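Long-range contacts in Serine/threonine-protein kinase PknI (Mycobacterium tuberculosis, PDB 5XLM), which phosphorylates proteins on serine and threonine and slows mycobacterial growth inside the infected host, the chain here holding its extracellular sensor domain: residues A[40-45]-A[66-71]; A[46-51]-A[167-172]; A[76-81]-A[101-106]; A[108-113]-A[133-138]. All blocks are in the same frame, centred on the assembly; numbering follows the deposited sequence.

Contact 1: A[40-45]-A[66-71]; sequences YRIEIQ and WAFRTS
I42 and W66 meet because both side chains leave the backbone the same way: CG1 of I42 (chi1 -60°) and CG of W66 each stand beside their own backbone N, anti to the carbonyl carbon. From CG1 the isoleucine runs straight on, placing CD1 over one face of the indole, 3.5 Å from W66 CD1. I42 CG1 lies almost as close to W66 CD1, at 3.6 Å, so the whole ethyl branch rests on the pyrrole part of the ring. I42 CD1 also touches the rim of the F68 phenyl, near its plane, 4.1 Å from F68 CE2. Y40 completes the apolar group, its CB 3.7 Å from F68 CD2 and, farther along, its CD1 3.8 Å from F68 CB; the two rings are turned obliquely, with planes at 65°. Paired backbone bonds underlie this packing, Y40 N to W66 O and W66 N to Y40 O, both 2.7 Å. Y40 and W66 thus form an antiparallel hydrogen-bonded pair, from which residues 41-45 and 67-71 run off in different directions, the N-to-C directions of strands 40-44 and 66-71 lying 119° apart. The indole N-H, NE1, is engaged by T64 OG1. Within the curled antiparallel sheet of the extracellular sensor domain, I42 and I44 continue the pairing to T64 and V62, while strand 165-174 borders strand 38-51 along its other edge and strand 77-83 flanks residues 66-71.

Contact 2: A[46-51]-A[167-172]; sequences RSKQTY and RIPAVA
T50 and R167 form an antiparallel hydrogen-bonded pair, with T50 N 2.9 Å from R167 O in the plane of that carbonyl, and R167 N reaching T50 O at a longer 3.2 Å, tilted 29° from the plane of the T50 carbonyl. R167 O also receives a weak bond from T50 OG1 and a CA-H...O contact from Q49. The threonine hydroxyl lies between its own backbone N and carbonyl carbon (chi1 64°), which sets OG1 3.4 Å from R167 CB. I168 points its two branches at different partners: CG1 runs beside the Q49 side chain, 3.9 Å from Q49 CG, whereas CG2 abuts the backbone of R46, 3.6 Å from R46 CA. Next along the strand, the P169 ring meets K48, its CG 3.7 Å from K48 CB. The lysine then leads away, and its NZ bonds to Q45 OE1. This is where the first strand, 38-51, joins the last, 165-174, and closes the antiparallel meander into a barrel. P169 has no N-H to donate, but its carbonyl still accepts Q45 N, and its ring adds packing toward K48; the R167 guanidinium makes a cation-pi contact with Y53, which probably helps to accommodate its charge.

Contact 3: A[76-81]-A[101-106]; sequences ECLAAA and LMQFGE
L101 packs against A80 at one end of an antiparallel strand pair in the curled meander barrel of the sensor domain. The two form a non-hydrogen-bonded pair, and the leucine lays its CD2 methyl 3.8 Å from A80 CB. M102 is the hydrogen-bonded partner of A79: M102 N donates to A79 O and A79 N donates to M102 O, each at 2.7 Å and in the plane of the accepting carbonyl. Their CB atoms lie on the same face, but the methionine bends at chi3, carrying SD and CE off on the face where it packs against F68 and W109. At Q103 the sheet returns to a non-hydrogen-bonded pair, with L78. Here CG stands anti to the backbone N (chi1 180°) and the extended chain runs alongside the leucine, pointing the same way, with L78 CD2 3.6 Å from Q103 CB. At its exposed end the glutamine amide meets a carboxylate without a proper bond: E76 OE1 is 3.2 Å from Q103 NE2, but the angle is poor, and the two planar groups are turned 36° apart. The ring of F104 meets W109 edge-to-face, in the next strand, whereas C77 opposite is tied to C72 by the disulfide that staples the turn between strands 62-72 and 77-83. F104 also resumes the backbone bonding, its N lying 3.0 Å from C77 O in a nearly straight bond with an N-H...O angle of 171°.

Contact 4: A[108-113]-A[133-138]; sequences QWKSRP and TQLLAL
S111 reaches across to L136 with its side chain as well as its backbone. Its CB lies 4.0 Å from L136 O, the carbonyl that accepts S111 N. From there the hydroxyl turns between the backbone N and the carbonyl carbon (chi1 65°), where OG takes the L136 N-H at 2.9 Å in a nearly straight bond of 173°. OG also sits 3.5 Å from L135 CA and is hydrogen-bonded to a water at 2.9 Å. That water donates to R112 O and, weakly, to Q134 O, so it bridges the strands where direct pairing lapses. Strand 108-117 loses its regular pairing here in the antiparallel barrel: S111 lies nearest L136 and P113 nearest L135, with R112 between them, and the serine hydroxyl accepts the N-H that a backbone carbonyl would take in regular pairing. Before the interruption the pairing is regular, W109 N and O bonding to L138 O and N, both at 2.8 Å. L138 O also lies in the plane of the W109 indole, at its edge, 3.7 Å from CD1. On the other face, the bent K110 chain crosses L135, bringing K110 CD 4.0 Å from L135 CD1, and Q108 OE1, bonded to R139 NE, rests against the A137 methyl.

All four contacts belong to one antiparallel sheet that curls round on itself. Contacts 1 and 2 share strand 38-51 and are joined by E43 N to V171 O (2.8 Å) and Q45 N to P169 O (2.9 Å). Contact 1 passes to contact 3 through A80 N and R69 O, 2.9 Å apart, and contact 3 to contact 4 through Q103 N and K110 O, 3.0 Å apart; these last two have centres about 9 Å apart. Contacts 2 and 3 lie about 21 Å apart, centre to centre, and do not touch. Across the interior, L136 of contact 4 meets I42 of contact 1 and A170 of contact 2. The kinase active site lies outside this sensor domain.

Contact 1: A[40-45]-A[66-71]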
loop_
_atom_site.group_PDB
_atom_site.type_symbol
_atom_site.label_atom_id
_atom_site.label_comp_id
_atom_site.label_asym_id
_atom_site.label_seq_id
_atom_site.Cartn_x
_atom_site.Cartn_y
_atom_site.Cartn_z
ATOM N N TYR A 40 -3.054 9.741 2.641
ATOM C CA TYR A 40 -1.714 9.176 2.692
ATOM C C TYR A 40 -1.087 9.178 1.307
ATOM O O TYR A 40 -1.755 8.892 0.308
ATOM C CB TYR A 40 -1.731 7.748 3.254
ATOM C CG TYR A 40 -1.817 7.687 4.760
ATOM C CD1 TYR A 40 -3.027 7.873 5.416
ATOM C CD2 TYR A 40 -0.686 7.440 5.529
ATOM C CE1 TYR A 40 -3.108 7.815 6.793
ATOM C CE2 TYR A 40 -0.757 7.381 6.908
ATOM C CZ TYR A 40 -1.969 7.570 7.534
ATOM O OH TYR A 40 -2.047 7.512 8.906
ATOM N N ARG A 41 0.198 9.508 1.260
ATOM C CA ARG A 41 0.985 9.494 0.035
ATOM C C ARG A 41 1.911 8.286 0.072
ATOM O O ARG A 41 2.716 8.147 0.998
ATOM C CB ARG A 41 1.783 10.789 -0.112
ATOM C CG ARG A 41 2.971 10.699 -1.051
ATOM C CD ARG A 41 3.682 12.040 -1.143
ATOM N NE ARG A 41 5.005 11.923 -1.745
ATOM C CZ ARG A 41 6.125 11.766 -1.049
ATOM N NH1 ARG A 41 6.084 11.708 0.276
ATOM N NH2 ARG A 41 7.290 11.667 -1.678
ATOM N N ILE A 42 1.788 7.415 -0.925
ATOM C CA ILE A 42 2.570 6.188 -1.003
ATOM C C ILE A 42 3.575 6.337 -2.135
ATOM O O ILE A 42 3.198 6.621 -3.278
ATOM C CB ILE A 42 1.679 4.955 -1.216
ATOM C CG1 ILE A 42 0.690 4.810 -0.058
ATOM C CG2 ILE A 42 2.530 3.701 -1.365
ATOM C CD1 ILE A 42 -0.177 3.569 -0.142
ATOM N N GLU A 43 4.851 6.150 -1.818
ATOM C CA GLU A 43 5.926 6.207 -2.802
ATOM C C GLU A 43 6.456 4.795 -3.015
ATOM O O GLU A 43 7.021 4.193 -2.097
ATOM C CB GLU A 43 7.039 7.150 -2.354
ATOM C CG GLU A 43 8.143 7.321 -3.391
ATOM C CD GLU A 43 9.246 8.257 -2.930
ATOM O OE1 GLU A 43 9.694 8.131 -1.771
ATOM O OE2 GLU A 43 9.655 9.128 -3.726
ATOM N N ILE A 44 6.261 4.269 -4.220
ATOM C CA ILE A 44 6.838 2.992 -4.620
ATOM C C ILE A 44 8.181 3.294 -5.276
ATOM O O ILE A 44 8.234 3.754 -6.419
ATOM C CB ILE A 44 5.906 2.226 -5.564
ATOM C CG1 ILE A 44 4.545 2.012 -4.902
ATOM C CG2 ILE A 44 6.514 0.888 -5.950
ATOM C CD1 ILE A 44 4.608 1.183 -3.636
ATOM N N GLN A 45 9.269 3.039 -4.549
ATOM C CA GLN A 45 10.603 3.469 -4.968
ATOM C C GLN A 45 11.216 2.409 -5.879
ATOM O O GLN A 45 12.070 1.611 -5.485
ATOM C CB GLN A 45 11.471 3.749 -3.751
ATOM C CG GLN A 45 10.869 4.783 -2.819
ATOM C CD GLN A 45 11.662 4.948 -1.544
ATOM O OE1 GLN A 45 12.379 4.039 -1.124
ATOM N NE2 GLN A 45 11.543 6.114 -0.920
ATOM N N TRP A 66 -3.749 8.254 -1.427
ATOM C CA TRP A 66 -4.800 7.349 -0.996
ATOM C C TRP A 66 -5.518 7.935 0.210
ATOM O O TRP A 66 -4.928 8.665 1.011
ATOM C CB TRP A 66 -4.233 5.966 -0.647
ATOM C CG TRP A 66 -3.473 5.326 -1.771
ATOM C CD1 TRP A 66 -2.191 5.596 -2.155
ATOM C CD2 TRP A 66 -3.949 4.305 -2.654
ATOM N NE1 TRP A 66 -1.841 4.810 -3.226
ATOM C CE2 TRP A 66 -2.903 4.006 -3.550
ATOM C CE3 TRP A 66 -5.159 3.613 -2.772
ATOM C CZ2 TRP A 66 -3.031 3.048 -4.553
ATOM C CZ3 TRP A 66 -5.283 2.660 -3.768
ATOM C CH2 TRP A 66 -4.225 2.386 -4.646
ATOM N N ALA A 67 -6.801 7.609 0.328
ATOM C CA ALA A 67 -7.608 7.974 1.485
ATOM C C ALA A 67 -7.799 6.720 2.331
ATOM O O ALA A 67 -8.489 5.783 1.917
ATOM C CB ALA A 67 -8.945 8.569 1.052
ATOM N N PHE A 68 -7.173 6.698 3.502
ATOM C CA PHE A 68 -7.191 5.544 4.389
ATOM C C PHE A 68 -8.246 5.716 5.475
ATOM O O PHE A 68 -8.433 6.813 6.009
ATOM C CB PHE A 68 -5.821 5.335 5.044
ATOM C CG PHE A 68 -4.887 4.460 4.256
ATOM C CD1 PHE A 68 -4.694 3.135 4.614
ATOM C CD2 PHE A 68 -4.187 4.965 3.171
ATOM C CE1 PHE A 68 -3.828 2.327 3.900
ATOM C CE2 PHE A 68 -3.320 4.160 2.452
ATOM C CZ PHE A 68 -3.141 2.840 2.817
ATOM N N ARG A 69 -8.930 4.621 5.801
ATOM C CA ARG A 69 -9.783 4.554 6.978
ATOM C C ARG A 69 -9.578 3.195 7.635
ATOM O O ARG A 69 -9.369 2.189 6.950
ATOM C CB ARG A 69 -11.262 4.787 6.624
ATOM C CG ARG A 69 -12.022 3.538 6.237
ATOM C CD ARG A 69 -13.338 3.847 5.540
ATOM N NE ARG A 69 -14.404 4.253 6.452
ATOM C CZ ARG A 69 -15.114 5.370 6.320
ATOM N NH1 ARG A 69 -14.878 6.195 5.308
ATOM N NH2 ARG A 69 -16.067 5.657 7.195
ATOM N N THR A 70 -9.613 3.173 8.964
ATOM C CA THR A 70 -9.301 1.978 9.734
ATOM C C THR A 70 -10.437 1.670 10.698
ATOM O O THR A 70 -11.001 2.577 11.317
ATOM C CB THR A 70 -7.982 2.147 10.507
ATOM O OG1 THR A 70 -6.901 2.319 9.580
ATOM C CG2 THR A 70 -7.700 0.932 11.380
ATOM N N SER A 71 -10.778 0.387 10.809
ATOM C CA SER A 71 -11.748 -0.089 11.786
ATOM C C SER A 71 -11.185 -1.325 12.471
ATOM O O SER A 71 -10.713 -2.251 11.803
ATOM C CB SER A 71 -13.096 -0.405 11.125
ATOM O OG SER A 71 -12.982 -1.483 10.216
#

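Contact 2: A[46-51]-A[167-172]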
loop_
_atom_site.group_PDB
_atom_site.type_symbol
_atom_site.label_atom_id
_atom_site.label_comp_id
_atom_site.label_asym_id
_atom_site.label_seq_id
_atom_site.Cartn_x
_atom_site.Cartn_y
_atom_site.Cartn_z
ATOM N N ARG A 46 10.772 2.425 -7.139
ATOM C CA ARG A 46 11.233 1.466 -8.136
ATOM C C ARG A 46 12.689 1.670 -8.535
ATOM O O ARG A 46 13.253 0.800 -9.207
ATOM C CB ARG A 46 10.335 1.529 -9.375
ATOM C CG ARG A 46 9.120 0.609 -9.305
ATOM C CD ARG A 46 8.193 0.792 -10.500
ATOM N NE ARG A 46 7.122 -0.201 -10.509
ATOM C CZ ARG A 46 5.945 -0.040 -9.911
ATOM N NH1 ARG A 46 5.033 -1.000 -9.968
ATOM N NH2 ARG A 46 5.679 1.083 -9.255
ATOM N N SER A 47 13.314 2.779 -8.134
ATOM C CA SER A 47 14.742 2.945 -8.368
ATOM C C SER A 47 15.584 2.038 -7.482
ATOM O O SER A 47 16.803 1.977 -7.671
ATOM C CB SER A 47 15.154 4.400 -8.145
ATOM O OG SER A 47 14.904 4.804 -6.810
ATOM N N LYS A 48 14.966 1.346 -6.523
ATOM C CA LYS A 48 15.661 0.433 -5.623
ATOM C C LYS A 48 15.139 -0.992 -5.756
ATOM O O LYS A 48 15.291 -1.797 -4.831
ATOM C CB LYS A 48 15.528 0.913 -4.177
ATOM C CG LYS A 48 16.038 2.323 -3.935
ATOM C CD LYS A 48 15.347 2.930 -2.723
ATOM C CE LYS A 48 16.124 4.104 -2.155
ATOM N NZ LYS A 48 15.451 4.660 -0.949
ATOM N N GLN A 49 14.524 -1.315 -6.890
ATOM C CA GLN A 49 13.950 -2.636 -7.100
ATOM C C GLN A 49 15.038 -3.705 -7.140
ATOM O O GLN A 49 16.102 -3.509 -7.732
ATOM C CB GLN A 49 13.150 -2.646 -8.401
ATOM C CG GLN A 49 12.614 -3.999 -8.794
ATOM C CD GLN A 49 11.651 -3.913 -9.956
ATOM O OE1 GLN A 49 10.967 -2.904 -10.136
ATOM N NE2 GLN A 49 11.594 -4.968 -10.757
ATOM N N THR A 50 14.762 -4.843 -6.502
ATOM C CA THR A 50 15.694 -5.958 -6.440
ATOM C C THR A 50 15.057 -7.220 -7.010
ATOM O O THR A 50 13.835 -7.392 -6.973
ATOM C CB THR A 50 16.154 -6.229 -4.999
ATOM O OG1 THR A 50 15.031 -6.633 -4.205
ATOM C CG2 THR A 50 16.781 -4.984 -4.390
ATOM N N TYR A 51 15.907 -8.102 -7.534
ATOM C CA TYR A 51 15.505 -9.400 -8.077
ATOM C C TYR A 51 16.273 -10.465 -7.299
ATOM O O TYR A 51 17.446 -10.722 -7.587
ATOM C CB TYR A 51 15.791 -9.475 -9.576
ATOM C CG TYR A 51 15.265 -10.715 -10.268
ATOM C CD1 TYR A 51 13.993 -10.735 -10.825
ATOM C CD2 TYR A 51 16.048 -11.858 -10.382
ATOM C CE1 TYR A 51 13.509 -11.863 -11.467
ATOM C CE2 TYR A 51 15.572 -12.992 -11.021
ATOM C CZ TYR A 51 14.304 -12.985 -11.565
ATOM O OH TYR A 51 13.821 -14.109 -12.200
ATOM N N ARG A 167 11.424 -7.180 -4.905
ATOM C CA ARG A 167 11.185 -6.321 -3.754
ATOM C C ARG A 167 11.423 -4.872 -4.149
ATOM O O ARG A 167 12.457 -4.546 -4.740
ATOM C CB ARG A 167 12.086 -6.709 -2.579
ATOM C CG ARG A 167 11.791 -8.088 -2.014
ATOM C CD ARG A 167 12.712 -8.426 -0.855
ATOM N NE ARG A 167 12.482 -9.776 -0.352
ATOM C CZ ARG A 167 13.058 -10.864 -0.853
ATOM N NH1 ARG A 167 13.898 -10.762 -1.874
ATOM N NH2 ARG A 167 12.795 -12.056 -0.337
ATOM N N ILE A 168 10.460 -4.011 -3.826
ATOM C CA ILE A 168 10.534 -2.590 -4.136
ATOM C C ILE A 168 10.262 -1.824 -2.847
ATOM O O ILE A 168 9.168 -1.931 -2.287
ATOM C CB ILE A 168 9.532 -2.175 -5.224
ATOM C CG1 ILE A 168 9.629 -3.116 -6.427
ATOM C CG2 ILE A 168 9.783 -0.742 -5.654
ATOM C CD1 ILE A 168 8.331 -3.276 -7.189
ATOM N N PRO A 169 11.219 -1.050 -2.329
ATOM C CA PRO A 169 10.964 -0.289 -1.100
ATOM C C PRO A 169 9.802 0.677 -1.271
ATOM O O PRO A 169 9.521 1.162 -2.370
ATOM C CB PRO A 169 12.283 0.455 -0.866
ATOM C CG PRO A 169 13.310 -0.395 -1.548
ATOM C CD PRO A 169 12.621 -0.944 -2.765
ATOM N N ALA A 170 9.113 0.946 -0.161
ATOM C CA ALA A 170 7.926 1.789 -0.172
ATOM C C ALA A 170 7.893 2.653 1.078
ATOM O O ALA A 170 8.308 2.221 2.156
ATOM C CB ALA A 170 6.644 0.950 -0.258
ATOM N N VAL A 171 7.396 3.878 0.922
ATOM C CA VAL A 171 7.229 4.821 2.021
ATOM C C VAL A 171 5.819 5.383 1.955
ATOM O O VAL A 171 5.315 5.693 0.870
ATOM C CB VAL A 171 8.272 5.961 1.968
ATOM C CG1 VAL A 171 8.029 6.968 3.085
ATOM C CG2 VAL A 171 9.681 5.402 2.053
ATOM N N ALA A 172 5.176 5.501 3.114
ATOM C CA ALA A 172 3.841 6.073 3.219
ATOM C C ALA A 172 3.857 7.158 4.283
ATOM O O ALA A 172 4.287 6.916 5.414
ATOM C CB ALA A 172 2.799 5.002 3.558
#

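Contact 3: A[76-81]-A[101-106]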
loop_
_atom_site.group_PDB
_atom_site.type_symbol
_atom_site.label_atom_id
_atom_site.label_comp_id
_atom_site.label_asym_id
_atom_site.label_seq_id
_atom_site.Cartn_x
_atom_site.Cartn_y
_atom_site.Cartn_z
ATOM N N GLU A 76 -8.653 -7.742 15.588
ATOM C CA GLU A 76 -7.950 -7.367 14.369
ATOM C C GLU A 76 -8.201 -5.905 14.030
ATOM O O GLU A 76 -9.225 -5.328 14.408
ATOM C CB GLU A 76 -8.375 -8.241 13.182
ATOM C CG GLU A 76 -8.068 -9.720 13.348
ATOM C CD GLU A 76 -8.506 -10.541 12.148
ATOM O OE1 GLU A 76 -9.033 -9.946 11.182
ATOM O OE2 GLU A 76 -8.324 -11.779 12.169
ATOM N N CYS A 77 -7.254 -5.314 13.306
ATOM C CA CYS A 77 -7.397 -3.981 12.735
ATOM C C CYS A 77 -7.263 -4.074 11.222
ATOM O O CYS A 77 -6.280 -4.625 10.713
ATOM C CB CYS A 77 -6.353 -3.012 13.297
ATOM S SG CYS A 77 -6.644 -2.434 14.985
ATOM N N LEU A 78 -8.251 -3.543 10.509
ATOM C CA LEU A 78 -8.254 -3.525 9.055
ATOM C C LEU A 78 -8.241 -2.090 8.555
ATOM O O LEU A 78 -8.793 -1.188 9.192
ATOM C CB LEU A 78 -9.478 -4.249 8.488
ATOM C CG LEU A 78 -9.650 -5.721 8.853
ATOM C CD1 LEU A 78 -10.947 -6.247 8.267
ATOM C CD2 LEU A 78 -8.469 -6.533 8.359
ATOM N N ALA A 79 -7.614 -1.887 7.401
ATOM C CA ALA A 79 -7.534 -0.577 6.777
ATOM C C ALA A 79 -7.928 -0.708 5.316
ATOM O O ALA A 79 -7.458 -1.614 4.620
ATOM C CB ALA A 79 -6.124 0.011 6.899
ATOM N N ALA A 80 -8.796 0.187 4.861
ATOM C CA ALA A 80 -9.201 0.261 3.469
ATOM C C ALA A 80 -8.687 1.560 2.872
ATOM O O ALA A 80 -8.719 2.607 3.525
ATOM C CB ALA A 80 -10.721 0.182 3.333
ATOM N N ALA A 81 -8.205 1.491 1.637
ATOM C CA ALA A 81 -7.625 2.649 0.975
ATOM C C ALA A 81 -8.213 2.791 -0.420
ATOM O O ALA A 81 -8.158 1.848 -1.219
ATOM C CB ALA A 81 -6.099 2.534 0.896
ATOM N N LEU A 101 -7.211 -3.529 0.712
ATOM C CA LEU A 101 -7.353 -3.676 2.151
ATOM C C LEU A 101 -6.023 -4.077 2.769
ATOM O O LEU A 101 -5.245 -4.820 2.164
ATOM C CB LEU A 101 -8.422 -4.722 2.486
ATOM C CG LEU A 101 -9.706 -4.635 1.654
ATOM C CD1 LEU A 101 -10.646 -5.786 1.978
ATOM C CD2 LEU A 101 -10.402 -3.296 1.868
ATOM N N MET A 102 -5.764 -3.582 3.977
ATOM C CA MET A 102 -4.587 -3.971 4.738
ATOM C C MET A 102 -5.007 -4.447 6.119
ATOM O O MET A 102 -5.922 -3.885 6.731
ATOM C CB MET A 102 -3.581 -2.821 4.865
ATOM C CG MET A 102 -3.177 -2.206 3.543
ATOM S SD MET A 102 -1.737 -1.133 3.674
ATOM C CE MET A 102 -0.424 -2.346 3.801
ATOM N N GLN A 103 -4.339 -5.489 6.600
ATOM C CA GLN A 103 -4.584 -6.053 7.918
ATOM C C GLN A 103 -3.313 -5.930 8.743
ATOM O O GLN A 103 -2.230 -6.306 8.279
ATOM C CB GLN A 103 -5.017 -7.519 7.816
ATOM C CG GLN A 103 -5.287 -8.187 9.151
ATOM C CD GLN A 103 -5.890 -9.571 8.992
ATOM O OE1 GLN A 103 -6.183 -10.011 7.878
ATOM N NE2 GLN A 103 -6.078 -10.264 10.110
ATOM N N PHE A 104 -3.436 -5.392 9.954
ATOM C CA PHE A 104 -2.283 -5.277 10.834
ATOM C C PHE A 104 -2.058 -6.593 11.564
ATOM O O PHE A 104 -2.987 -7.163 12.145
ATOM C CB PHE A 104 -2.460 -4.144 11.840
ATOM C CG PHE A 104 -1.185 -3.762 12.544
ATOM C CD1 PHE A 104 -0.312 -2.854 11.972
ATOM C CD2 PHE A 104 -0.851 -4.323 13.769
ATOM C CE1 PHE A 104 0.867 -2.502 12.607
ATOM C CE2 PHE A 104 0.327 -3.973 14.413
ATOM C CZ PHE A 104 1.189 -3.062 13.829
ATOM N N GLY A 105 -0.821 -7.073 11.523
ATOM C CA GLY A 105 -0.452 -8.321 12.157
ATOM C C GLY A 105 1.049 -8.507 12.136
ATOM O O GLY A 105 1.707 -8.146 11.155
ATOM N N GLU A 106 1.598 -9.057 13.221
ATOM C CA GLU A 106 3.041 -9.248 13.370
ATOM C C GLU A 106 3.785 -7.917 13.260
ATOM O O GLU A 106 4.896 -7.843 12.729
ATOM C CB GLU A 106 3.579 -10.265 12.360
ATOM C CG GLU A 106 3.117 -11.698 12.596
ATOM C CD GLU A 106 1.653 -11.909 12.258
ATOM O OE1 GLU A 106 0.850 -12.146 13.186
ATOM O OE2 GLU A 106 1.304 -11.826 11.061
#

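Contact 4: A[108-113]-A[133-138]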
loop_
_atom_site.group_PDB
_atom_site.type_symbol
_atom_site.label_atom_id
_atom_site.label_comp_id
_atom_site.label_asym_id
_atom_site.label_seq_id
_atom_site.Cartn_x
_atom_site.Cartn_y
_atom_site.Cartn_z
ATOM N N GLN A 108 3.019 -5.150 11.515
ATOM C CA GLN A 108 3.051 -4.475 10.225
ATOM C C GLN A 108 1.671 -4.526 9.589
ATOM O O GLN A 108 0.868 -5.415 9.883
ATOM C CB GLN A 108 4.074 -5.110 9.277
ATOM C CG GLN A 108 3.662 -6.486 8.763
ATOM C CD GLN A 108 4.630 -7.041 7.734
ATOM O OE1 GLN A 108 5.642 -6.419 7.420
ATOM N NE2 GLN A 108 4.323 -8.219 7.206
ATOM N N TRP A 109 1.405 -3.554 8.718
ATOM C CA TRP A 109 0.244 -3.587 7.839
ATOM C C TRP A 109 0.611 -4.345 6.572
ATOM O O TRP A 109 1.668 -4.099 5.982
ATOM C CB TRP A 109 -0.216 -2.174 7.479
ATOM C CG TRP A 109 -0.683 -1.360 8.635
ATOM C CD1 TRP A 109 0.062 -0.493 9.379
ATOM C CD2 TRP A 109 -2.007 -1.324 9.180
ATOM N NE1 TRP A 109 -0.715 0.080 10.357
ATOM C CE2 TRP A 109 -1.990 -0.412 10.255
ATOM C CE3 TRP A 109 -3.206 -1.970 8.862
ATOM C CZ2 TRP A 109 -3.124 -0.134 11.017
ATOM C CZ3 TRP A 109 -4.331 -1.693 9.621
ATOM C CH2 TRP A 109 -4.283 -0.783 10.686
ATOM N N LYS A 110 -0.254 -5.262 6.152
ATOM C CA LYS A 110 0.006 -6.034 4.947
ATOM C C LYS A 110 -1.286 -6.229 4.175
ATOM O O LYS A 110 -2.294 -6.655 4.744
ATOM C CB LYS A 110 0.636 -7.395 5.275
ATOM C CG LYS A 110 0.950 -8.220 4.035
ATOM C CD LYS A 110 2.074 -9.221 4.274
ATOM C CE LYS A 110 1.628 -10.370 5.163
ATOM N NZ LYS A 110 2.643 -11.461 5.211
ATOM N N SER A 111 -1.252 -5.902 2.888
ATOM C CA SER A 111 -2.394 -6.148 2.028
ATOM C C SER A 111 -2.465 -7.627 1.673
ATOM O O SER A 111 -1.468 -8.352 1.723
ATOM C CB SER A 111 -2.302 -5.302 0.757
ATOM O OG SER A 111 -1.188 -5.684 -0.034
ATOM N N ARG A 112 -3.657 -8.080 1.317
ATOM C CA ARG A 112 -3.785 -9.477 0.948
ATOM C C ARG A 112 -3.097 -9.721 -0.393
ATOM O O ARG A 112 -3.086 -8.838 -1.259
ATOM C CB ARG A 112 -5.256 -9.897 0.871
ATOM C CG ARG A 112 -6.019 -9.342 -0.315
ATOM C CD ARG A 112 -7.299 -10.128 -0.554
ATOM N NE ARG A 112 -8.251 -9.987 0.546
ATOM C CZ ARG A 112 -9.359 -9.255 0.484
ATOM N NH1 ARG A 112 -10.170 -9.184 1.531
ATOM N NH2 ARG A 112 -9.664 -8.603 -0.629
ATOM N N PRO A 113 -2.487 -10.887 -0.582
ATOM C CA PRO A 113 -1.838 -11.171 -1.864
ATOM C C PRO A 113 -2.866 -11.273 -2.979
ATOM O O PRO A 113 -3.947 -11.840 -2.807
ATOM C CB PRO A 113 -1.128 -12.506 -1.616
ATOM C CG PRO A 113 -1.876 -13.130 -0.483
ATOM C CD PRO A 113 -2.329 -11.990 0.381
ATOM N N THR A 133 2.208 -13.034 -7.366
ATOM C CA THR A 133 1.494 -12.534 -6.198
ATOM C C THR A 133 2.157 -11.240 -5.752
ATOM O O THR A 133 3.377 -11.201 -5.548
ATOM C CB THR A 133 1.495 -13.548 -5.051
ATOM O OG1 THR A 133 2.834 -13.738 -4.576
ATOM C CG2 THR A 133 0.925 -14.880 -5.510
ATOM N N GLN A 134 1.363 -10.186 -5.617
ATOM C CA GLN A 134 1.865 -8.872 -5.243
ATOM C C GLN A 134 1.150 -8.388 -3.993
ATOM O O GLN A 134 -0.076 -8.493 -3.886
ATOM C CB GLN A 134 1.685 -7.867 -6.384
ATOM C CG GLN A 134 2.231 -8.362 -7.710
ATOM C CD GLN A 134 2.314 -7.271 -8.758
ATOM O OE1 GLN A 134 1.937 -6.125 -8.510
ATOM N NE2 GLN A 134 2.814 -7.623 -9.939
ATOM N N LEU A 135 1.924 -7.870 -3.044
ATOM C CA LEU A 135 1.364 -7.337 -1.813
ATOM C C LEU A 135 2.202 -6.154 -1.357
ATOM O O LEU A 135 3.360 -5.998 -1.754
ATOM C CB LEU A 135 1.289 -8.407 -0.711
ATOM C CG LEU A 135 2.542 -9.196 -0.314
ATOM C CD1 LEU A 135 3.439 -8.425 0.651
ATOM C CD2 LEU A 135 2.139 -10.532 0.292
ATOM N N LEU A 136 1.601 -5.328 -0.509
ATOM C CA LEU A 136 2.271 -4.186 0.098
ATOM C C LEU A 136 2.386 -4.416 1.597
ATOM O O LEU A 136 1.399 -4.754 2.258
ATOM C CB LEU A 136 1.510 -2.889 -0.181
ATOM C CG LEU A 136 2.149 -1.614 0.373
ATOM C CD1 LEU A 136 3.534 -1.413 -0.219
ATOM C CD2 LEU A 136 1.267 -0.405 0.107
ATOM N N ALA A 137 3.592 -4.244 2.128
ATOM C CA ALA A 137 3.832 -4.298 3.562
ATOM C C ALA A 137 4.291 -2.923 4.017
ATOM O O ALA A 137 5.183 -2.331 3.404
ATOM C CB ALA A 137 4.876 -5.358 3.919
ATOM N N LEU A 138 3.668 -2.411 5.076
ATOM C CA LEU A 138 4.003 -1.104 5.627
ATOM C C LEU A 138 4.203 -1.239 7.127
ATOM O O LEU A 138 3.280 -1.639 7.846
ATOM C CB LEU A 138 2.912 -0.074 5.320
ATOM C CG LEU A 138 2.759 0.325 3.853
ATOM C CD1 LEU A 138 1.626 1.320 3.699
ATOM C CD2 LEU A 138 4.063 0.899 3.317
HETATM O O HOH W 1 -2.365 -6.470 -2.592
#